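Local structure of acetolactate synthase isozyme 1 large subunit (Escherichia coli, 6LPI) at residues Ala227-Pro239 against Leu331-Arg343. The protein is the large subunit of an acetohydroxy-acid synthase, an enzyme of the thiamine diphosphate family with three alpha/beta domains, here with FAD, thiamine diphosphate and magnesium bound. Residues are numbered along the deposited sequence; the frame is centred on the assembly and turned at random.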
ATOM      1  N   ALA B 227      -5.112   3.804  19.379  1.00 55.24           N
ATOM      2  CA  ALA B 227      -5.652   3.822  20.733  1.00 60.13           C
ATOM      3  C   ALA B 227      -6.262   2.475  21.096  1.00 62.16           C
ATOM      4  O   ALA B 227      -5.877   1.852  22.090  1.00 66.09           O
ATOM      5  CB  ALA B 227      -6.693   4.932  20.869  1.00 59.94           C
ATOM      6  N   ARG B 228      -7.213   1.997  20.301  1.00 60.73           N
ATOM      7  CA  ARG B 228      -7.912   0.794  20.736  1.00 58.71           C
ATOM      8  C   ARG B 228      -7.063  -0.452  20.529  1.00 58.02           C
ATOM      9  O   ARG B 228      -7.203  -1.417  21.285  1.00 59.17           O
ATOM     10  CB  ARG B 228      -9.247   0.658  20.007  1.00 55.45           C
ATOM     11  CG  ARG B 228     -10.228   1.762  20.328  1.00 58.38           C
ATOM     12  CD  ARG B 228     -11.571   1.479  19.717  1.00 60.03           C
ATOM     13  NE  ARG B 228     -12.656   1.748  20.641  1.00 66.88           N
ATOM     14  CZ  ARG B 228     -13.342   2.878  20.622  1.00 67.41           C
ATOM     15  NH1 ARG B 228     -13.024   3.792  19.723  1.00 60.74           N
ATOM     16  NH2 ARG B 228     -14.331   3.093  21.483  1.00 76.82           N
ATOM     17  N   VAL B 229      -6.150  -0.440  19.558  1.00 56.51           N
ATOM     18  CA  VAL B 229      -5.265  -1.587  19.395  1.00 55.36           C
ATOM     19  C   VAL B 229      -4.318  -1.687  20.579  1.00 57.50           C
ATOM     20  O   VAL B 229      -4.122  -2.769  21.139  1.00 57.90           O
ATOM     21  CB  VAL B 229      -4.487  -1.479  18.072  1.00 55.17           C
ATOM     22  CG1 VAL B 229      -3.172  -2.247  18.157  1.00 54.14           C
ATOM     23  CG2 VAL B 229      -5.319  -1.975  16.923  1.00 56.32           C
ATOM     24  N   ARG B 230      -3.761  -0.550  21.011  1.00 63.91           N
ATOM     25  CA  ARG B 230      -2.944  -0.526  22.219  1.00 67.38           C
ATOM     26  C   ARG B 230      -3.751  -0.962  23.436  1.00 63.20           C
ATOM     27  O   ARG B 230      -3.307  -1.813  24.217  1.00 57.50           O
ATOM     28  CB  ARG B 230      -2.378   0.886  22.427  1.00 73.84           C
ATOM     29  CG  ARG B 230      -1.256   0.974  23.453  1.00 79.95           C
ATOM     30  CD  ARG B 230      -0.874   2.419  23.785  1.00 80.76           C
ATOM     31  NE  ARG B 230       0.298   2.494  24.668  1.00 82.71           N
ATOM     32  CZ  ARG B 230       1.522   2.862  24.293  1.00 75.79           C
ATOM     33  NH1 ARG B 230       1.765   3.208  23.031  1.00 72.72           N
ATOM     34  NH2 ARG B 230       2.502   2.881  25.189  1.00 65.70           N
ATOM     35  N   GLU B 231      -4.965  -0.429  23.577  1.00 64.64           N
ATOM     36  CA  GLU B 231      -5.807  -0.772  24.715  1.00 62.17           C
ATOM     37  C   GLU B 231      -6.037  -2.267  24.774  1.00 60.48           C
ATOM     38  O   GLU B 231      -5.875  -2.887  25.827  1.00 60.01           O
ATOM     39  CB  GLU B 231      -7.130  -0.016  24.628  1.00 66.69           C
ATOM     40  CG  GLU B 231      -8.049  -0.216  25.808  1.00 78.02           C
ATOM     41  CD  GLU B 231      -9.325   0.603  25.681  1.00 93.97           C
ATOM     42  OE1 GLU B 231      -9.596   1.131  24.582  1.00 97.49           O
ATOM     43  OE2 GLU B 231     -10.043   0.755  26.690  1.00102.07           O
ATOM     44  N   LEU B 232      -6.345  -2.878  23.628  1.00 66.90           N
ATOM     45  CA  LEU B 232      -6.562  -4.320  23.590  1.00 62.70           C
ATOM     46  C   LEU B 232      -5.295  -5.080  23.922  1.00 65.28           C
ATOM     47  O   LEU B 232      -5.303  -5.977  24.778  1.00 72.61           O
ATOM     48  CB  LEU B 232      -7.060  -4.739  22.218  1.00 45.99           C
ATOM     49  CG  LEU B 232      -7.021  -6.256  22.071  1.00 55.74           C
ATOM     50  CD1 LEU B 232      -8.226  -6.939  22.737  1.00 59.89           C
ATOM     51  CD2 LEU B 232      -6.914  -6.622  20.607  1.00 48.12           C
ATOM     52  N   ALA B 233      -4.188  -4.716  23.275  1.00 59.16           N
ATOM     53  CA  ALA B 233      -2.944  -5.442  23.491  1.00 63.36           C
ATOM     54  C   ALA B 233      -2.564  -5.442  24.962  1.00 64.89           C
ATOM     55  O   ALA B 233      -2.148  -6.473  25.506  1.00 69.77           O
ATOM     56  CB  ALA B 233      -1.827  -4.842  22.641  1.00 46.30           C
ATOM     57  N   GLU B 234      -2.741  -4.305  25.634  1.00 59.62           N
ATOM     58  CA  GLU B 234      -2.312  -4.210  27.016  1.00 56.10           C
ATOM     59  C   GLU B 234      -3.307  -4.825  27.979  1.00 66.84           C
ATOM     60  O   GLU B 234      -2.897  -5.465  28.955  1.00 74.14           O
ATOM     61  CB  GLU B 234      -2.076  -2.749  27.374  1.00 59.08           C
ATOM     62  CG  GLU B 234      -0.835  -2.204  26.697  1.00 61.47           C
ATOM     63  CD  GLU B 234      -0.721  -0.726  26.825  1.00 73.89           C
ATOM     64  OE1 GLU B 234       0.262  -0.160  26.319  1.00 84.00           O
ATOM     65  OE2 GLU B 234      -1.649  -0.114  27.387  1.00 81.97           O
ATOM     66  N   LYS B 235      -4.604  -4.689  27.702  1.00 68.57           N
ATOM     67  CA  LYS B 235      -5.619  -5.262  28.585  1.00 67.02           C
ATOM     68  C   LYS B 235      -5.468  -6.771  28.669  1.00 70.82           C
ATOM     69  O   LYS B 235      -5.235  -7.323  29.748  1.00 76.01           O
ATOM     70  CB  LYS B 235      -7.009  -4.882  28.083  1.00 56.44           C
ATOM     71  CG  LYS B 235      -8.198  -5.486  28.810  1.00 57.53           C
ATOM     72  CD  LYS B 235      -9.313  -4.476  28.803  1.00 61.72           C
ATOM     73  CE  LYS B 235     -10.668  -5.121  28.839  1.00 62.70           C
ATOM     74  NZ  LYS B 235     -11.279  -5.294  30.176  1.00 64.38           N
ATOM     75  N   ALA B 236      -5.594  -7.455  27.531  1.00 67.74           N
ATOM     76  CA  ALA B 236      -5.464  -8.903  27.480  1.00 62.77           C
ATOM     77  C   ALA B 236      -4.019  -9.359  27.578  1.00 62.98           C
ATOM     78  O   ALA B 236      -3.771 -10.571  27.649  1.00 60.49           O
ATOM     79  CB  ALA B 236      -6.104  -9.452  26.203  1.00 63.45           C
ATOM     80  N   GLN B 237      -3.079  -8.418  27.596  1.00 63.53           N
ATOM     81  CA  GLN B 237      -1.647  -8.696  27.665  1.00 66.32           C
ATOM     82  C   GLN B 237      -1.204  -9.676  26.573  1.00 64.90           C
ATOM     83  O   GLN B 237      -0.590 -10.719  26.822  1.00 69.33           O
ATOM     84  CB  GLN B 237      -1.295  -9.202  29.065  1.00 62.24           C
ATOM     85  CG  GLN B 237      -1.342  -8.093  30.047  1.00 65.32           C
ATOM     86  CD  GLN B 237      -0.034  -7.351  30.083  1.00 73.12           C
ATOM     87  OE1 GLN B 237       1.027  -7.928  30.332  1.00 72.76           O
ATOM     88  NE2 GLN B 237      -0.092  -6.066  29.755  1.00 77.86           N
ATOM     89  N   LEU B 238      -1.460  -9.282  25.369  1.00 58.23           N
ATOM     90  CA  LEU B 238      -1.195 -10.099  24.196  1.00 51.11           C
ATOM     91  C   LEU B 238       0.199  -9.807  23.672  1.00 56.10           C
ATOM     92  O   LEU B 238       0.546  -8.637  23.477  1.00 64.82           O
ATOM     93  CB  LEU B 238      -2.205  -9.788  23.114  1.00 47.22           C
ATOM     94  CG  LEU B 238      -3.638  -9.964  23.604  1.00 47.13           C
ATOM     95  CD1 LEU B 238      -4.602  -9.707  22.465  1.00 46.32           C
ATOM     96  CD2 LEU B 238      -3.842 -11.338  24.231  1.00 43.00           C
ATOM     97  N   PRO B 239       1.040 -10.814  23.479  1.00 52.27           N
ATOM     98  CA  PRO B 239       2.209 -10.615  22.618  1.00 52.94           C
ATOM     99  C   PRO B 239       1.736 -10.147  21.250  1.00 47.87           C
ATOM    100  O   PRO B 239       0.835 -10.739  20.658  1.00 51.58           O
ATOM    101  CB  PRO B 239       2.846 -12.010  22.568  1.00 54.57           C
ATOM    102  CG  PRO B 239       2.490 -12.617  23.894  1.00 53.08           C
ATOM    103  CD  PRO B 239       1.148 -12.038  24.293  1.00 54.24           C
ATOM    104  N   LEU B 331     -13.103  -3.425  17.623  1.00 53.31           N
ATOM    105  CA  LEU B 331     -12.388  -3.304  18.891  1.00 55.89           C
ATOM    106  C   LEU B 331     -13.179  -2.489  19.910  1.00 58.24           C
ATOM    107  O   LEU B 331     -13.095  -2.742  21.118  1.00 52.95           O
ATOM    108  CB  LEU B 331     -11.041  -2.640  18.625  1.00 53.92           C
ATOM    109  CG  LEU B 331     -10.061  -3.476  17.807  1.00 49.60           C
ATOM    110  CD1 LEU B 331      -8.699  -2.847  17.818  1.00 53.61           C
ATOM    111  CD2 LEU B 331      -9.980  -4.876  18.374  1.00 50.19           C
ATOM    112  N   ALA B 332     -13.925  -1.492  19.445  1.00 51.99           N
ATOM    113  CA  ALA B 332     -14.865  -0.808  20.318  1.00 60.25           C
ATOM    114  C   ALA B 332     -15.889  -1.787  20.867  1.00 60.77           C
ATOM    115  O   ALA B 332     -16.152  -1.821  22.071  1.00 62.78           O
ATOM    116  CB  ALA B 332     -15.538   0.345  19.578  1.00 62.84           C
ATOM    117  N   GLN B 333     -16.429  -2.649  20.019  1.00 72.48           N
ATOM    118  CA  GLN B 333     -17.436  -3.534  20.582  1.00 82.86           C
ATOM    119  C   GLN B 333     -16.825  -4.747  21.287  1.00 84.86           C
ATOM    120  O   GLN B 333     -17.558  -5.510  21.924  1.00 88.24           O
ATOM    121  CB  GLN B 333     -18.390  -3.942  19.463  1.00 87.28           C
ATOM    122  CG  GLN B 333     -19.675  -3.112  19.417  1.00 96.85           C
ATOM    123  CD  GLN B 333     -20.622  -3.591  18.327  1.00107.53           C
ATOM    124  OE1 GLN B 333     -21.132  -4.707  18.356  1.00113.25           O
ATOM    125  NE2 GLN B 333     -20.863  -2.719  17.345  1.00107.21           N
ATOM    126  N   LEU B 334     -15.506  -4.927  21.229  1.00 79.92           N
ATOM    127  CA  LEU B 334     -14.860  -6.131  21.742  1.00 72.64           C
ATOM    128  C   LEU B 334     -14.064  -5.931  23.016  1.00 77.11           C
ATOM    129  O   LEU B 334     -14.102  -6.798  23.893  1.00 78.39           O
ATOM    130  CB  LEU B 334     -13.916  -6.722  20.687  1.00 60.78           C
ATOM    131  CG  LEU B 334     -13.117  -7.959  21.135  1.00 53.71           C
ATOM    132  CD1 LEU B 334     -14.012  -9.189  21.304  1.00 49.07           C
ATOM    133  CD2 LEU B 334     -11.965  -8.278  20.180  1.00 46.54           C
ATOM    134  N   ILE B 335     -13.353  -4.810  23.159  1.00 76.21           N
ATOM    135  CA  ILE B 335     -12.492  -4.632  24.330  1.00 70.33           C
ATOM    136  C   ILE B 335     -13.249  -4.776  25.641  1.00 68.34           C
ATOM    137  O   ILE B 335     -12.747  -5.466  26.539  1.00 68.37           O
ATOM    138  CB  ILE B 335     -11.715  -3.314  24.221  1.00 56.92           C
ATOM    139  CG1 ILE B 335     -10.672  -3.423  23.114  1.00 64.15           C
ATOM    140  CG2 ILE B 335     -11.002  -3.042  25.504  1.00 59.08           C
ATOM    141  CD1 ILE B 335     -10.158  -2.104  22.639  1.00 65.38           C
ATOM    142  N   PRO B 336     -14.451  -4.209  25.825  1.00 71.26           N
ATOM    143  CA  PRO B 336     -15.148  -4.389  27.113  1.00 71.47           C
ATOM    144  C   PRO B 336     -15.561  -5.826  27.403  1.00 70.02           C
ATOM    145  O   PRO B 336     -15.975  -6.116  28.528  1.00 74.11           O
ATOM    146  CB  PRO B 336     -16.377  -3.476  26.985  1.00 70.31           C
ATOM    147  CG  PRO B 336     -16.555  -3.271  25.543  1.00 71.49           C
ATOM    148  CD  PRO B 336     -15.179  -3.262  24.964  1.00 72.08           C
ATOM    149  N   LEU B 337     -15.521  -6.715  26.423  1.00 69.44           N
ATOM    150  CA  LEU B 337     -15.856  -8.113  26.632  1.00 69.53           C
ATOM    151  C   LEU B 337     -14.631  -8.996  26.810  1.00 73.72           C
ATOM    152  O   LEU B 337     -14.784 -10.193  27.080  1.00 84.23           O
ATOM    153  CB  LEU B 337     -16.725  -8.624  25.480  1.00 71.67           C
ATOM    154  CG  LEU B 337     -18.146  -8.061  25.582  1.00 84.00           C
ATOM    155  CD1 LEU B 337     -18.371  -6.821  24.708  1.00 92.76           C
ATOM    156  CD2 LEU B 337     -19.141  -9.131  25.262  1.00 84.00           C
ATOM    157  N   VAL B 338     -13.432  -8.444  26.650  1.00 67.74           N
ATOM    158  CA  VAL B 338     -12.189  -9.200  26.771  1.00 57.50           C
ATOM    159  C   VAL B 338     -11.707  -9.086  28.210  1.00 60.07           C
ATOM    160  O   VAL B 338     -11.503  -7.979  28.707  1.00 65.85           O
ATOM    161  CB  VAL B 338     -11.116  -8.669  25.811  1.00 58.14           C
ATOM    162  CG1 VAL B 338      -9.744  -9.241  26.190  1.00 55.10           C
ATOM    163  CG2 VAL B 338     -11.492  -8.907  24.349  1.00 60.86           C
ATOM    164  N   GLU B 339     -11.530 -10.216  28.888  1.00 67.39           N
ATOM    165  CA  GLU B 339     -11.010 -10.152  30.248  1.00 67.40           C
ATOM    166  C   GLU B 339      -9.545  -9.713  30.259  1.00 69.80           C
ATOM    167  O   GLU B 339      -8.826  -9.806  29.261  1.00 71.84           O
ATOM    168  CB  GLU B 339     -11.157 -11.500  30.947  1.00 72.93           C
ATOM    169  CG  GLU B 339     -12.599 -11.947  31.127  1.00 85.07           C
ATOM    170  CD  GLU B 339     -12.772 -13.452  30.989  1.00 96.12           C
ATOM    171  OE1 GLU B 339     -11.759 -14.158  30.794  1.00 97.73           O
ATOM    172  OE2 GLU B 339     -13.926 -13.929  31.075  1.00101.91           O
ATOM    173  N   ALA B 340      -9.127  -9.180  31.407  1.00 79.00           N
ATOM    174  CA  ALA B 340      -7.765  -8.692  31.640  1.00 78.03           C
ATOM    175  C   ALA B 340      -6.970  -9.719  32.448  1.00 75.90           C
ATOM    176  O   ALA B 340      -7.069  -9.758  33.676  1.00 77.98           O
ATOM    177  CB  ALA B 340      -7.807  -7.340  32.345  1.00 82.23           C
ATOM    178  N   GLN B 341      -6.200 -10.577  31.755  1.00 73.41           N
ATOM    179  CA  GLN B 341      -5.388 -11.703  32.224  1.00 74.55           C
ATOM    180  C   GLN B 341      -3.897 -11.372  32.227  1.00 73.25           C
ATOM    181  O   GLN B 341      -3.380 -10.800  31.258  1.00 74.41           O
ATOM    182  CB  GLN B 341      -5.596 -12.938  31.351  1.00 78.17           C
ATOM    183  CG  GLN B 341      -7.019 -13.211  30.944  1.00 82.99           C
ATOM    184  CD  GLN B 341      -7.157 -14.548  30.238  1.00 85.71           C
ATOM    185  OE1 GLN B 341      -6.416 -15.490  30.524  1.00 91.47           O
ATOM    186  NE2 GLN B 341      -8.104 -14.636  29.307  1.00 82.08           N
ATOM    187  N   PRO B 342      -3.181 -11.744  33.273  1.00 73.54           N
ATOM    188  CA  PRO B 342      -1.739 -11.486  33.310  1.00 73.35           C
ATOM    189  C   PRO B 342      -0.955 -12.310  32.276  1.00 71.74           C
ATOM    190  O   PRO B 342       0.155 -11.934  31.897  1.00 72.18           O
ATOM    191  CB  PRO B 342      -1.349 -11.912  34.727  1.00 69.53           C
ATOM    192  CG  PRO B 342      -2.587 -11.703  35.530  1.00 71.24           C
ATOM    193  CD  PRO B 342      -3.730 -12.027  34.611  1.00 69.13           C
ATOM    194  N   ARG B 343      -1.528 -13.436  31.857  1.00 72.96           N
ATOM    195  CA  ARG B 343      -0.880 -14.404  30.966  1.00 68.33           C
ATOM    196  C   ARG B 343       0.572 -14.644  31.372  1.00 69.71           C
ATOM    197  O   ARG B 343       1.480 -14.595  30.532  1.00 63.50           O
ATOM    198  CB  ARG B 343      -0.949 -14.139  29.459  1.00 62.08           C
ATOM    199  CG  ARG B 343      -2.157 -13.325  29.034  1.00 65.17           C
ATOM    200  CD  ARG B 343      -3.103 -14.169  28.205  1.00 75.06           C
ATOM    201  NE  ARG B 343      -4.245 -13.402  27.713  1.00 73.92           N
ATOM    202  CZ  ARG B 343      -5.308 -13.948  27.131  1.00 60.60           C
ATOM    203  NH1 ARG B 343      -5.365 -15.259  26.982  1.00 62.26           N
ATOM    204  NH2 ARG B 343      -6.314 -13.190  26.713  1.00 53.13           N
TER
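Ile335, in the 3-10 segment after helix 327-334, packs against the flank of helix 226-235, its CG1 3.9 Å from Leu232 CB. Because CG1 stands anti to the carbonyl carbon (chi1 -70°), CD1 is carried on to the Arg228 carbonyl and the Glu231 carboxylate, while CG2 lies beside the aliphatic chain of Lys235. Leu232 forks between two partners that it meets at about right angles: CD2 faces Leu331 CD2 at 4.2 Å, and CD1 faces Val338 CG2. Leu331 also sends CD1 to Val229 CG2, 3.6 Å away, and Ala236 CB closes the apolar row on Val338 CG1. At the outer end Ala332 CB lies 3.1 Å above one face of the Arg228 guanidinium, offset toward its rim.

At the Schellman turn that follows helix 226-235 the contact turns polar. Gln237, with positive phi, is the C-prime residue of this motif, and Arg343 NE donates to the Ala236 carbonyl (NE to O 2.9 Å, N-H...O 163°). The oxygen sits at the guanidinium edge, 10° out of its plane; Gln341 NE2 lies over one face, offset toward the rim and itself bonded to Asn209 O. Arg343 NH2 is bound to Ile208 O, so helix 198-210 also helps fix this guanidinium.

The contact thus joins helix 226-235 to helix 327-334 and the chain that follows it, in the central Rossmann-like domain, which has a six-stranded parallel sheet. Its chemistry implies packing by aliphatic side chains and methyl groups, and a directional, probably charge-assisted bond at the Schellman turn.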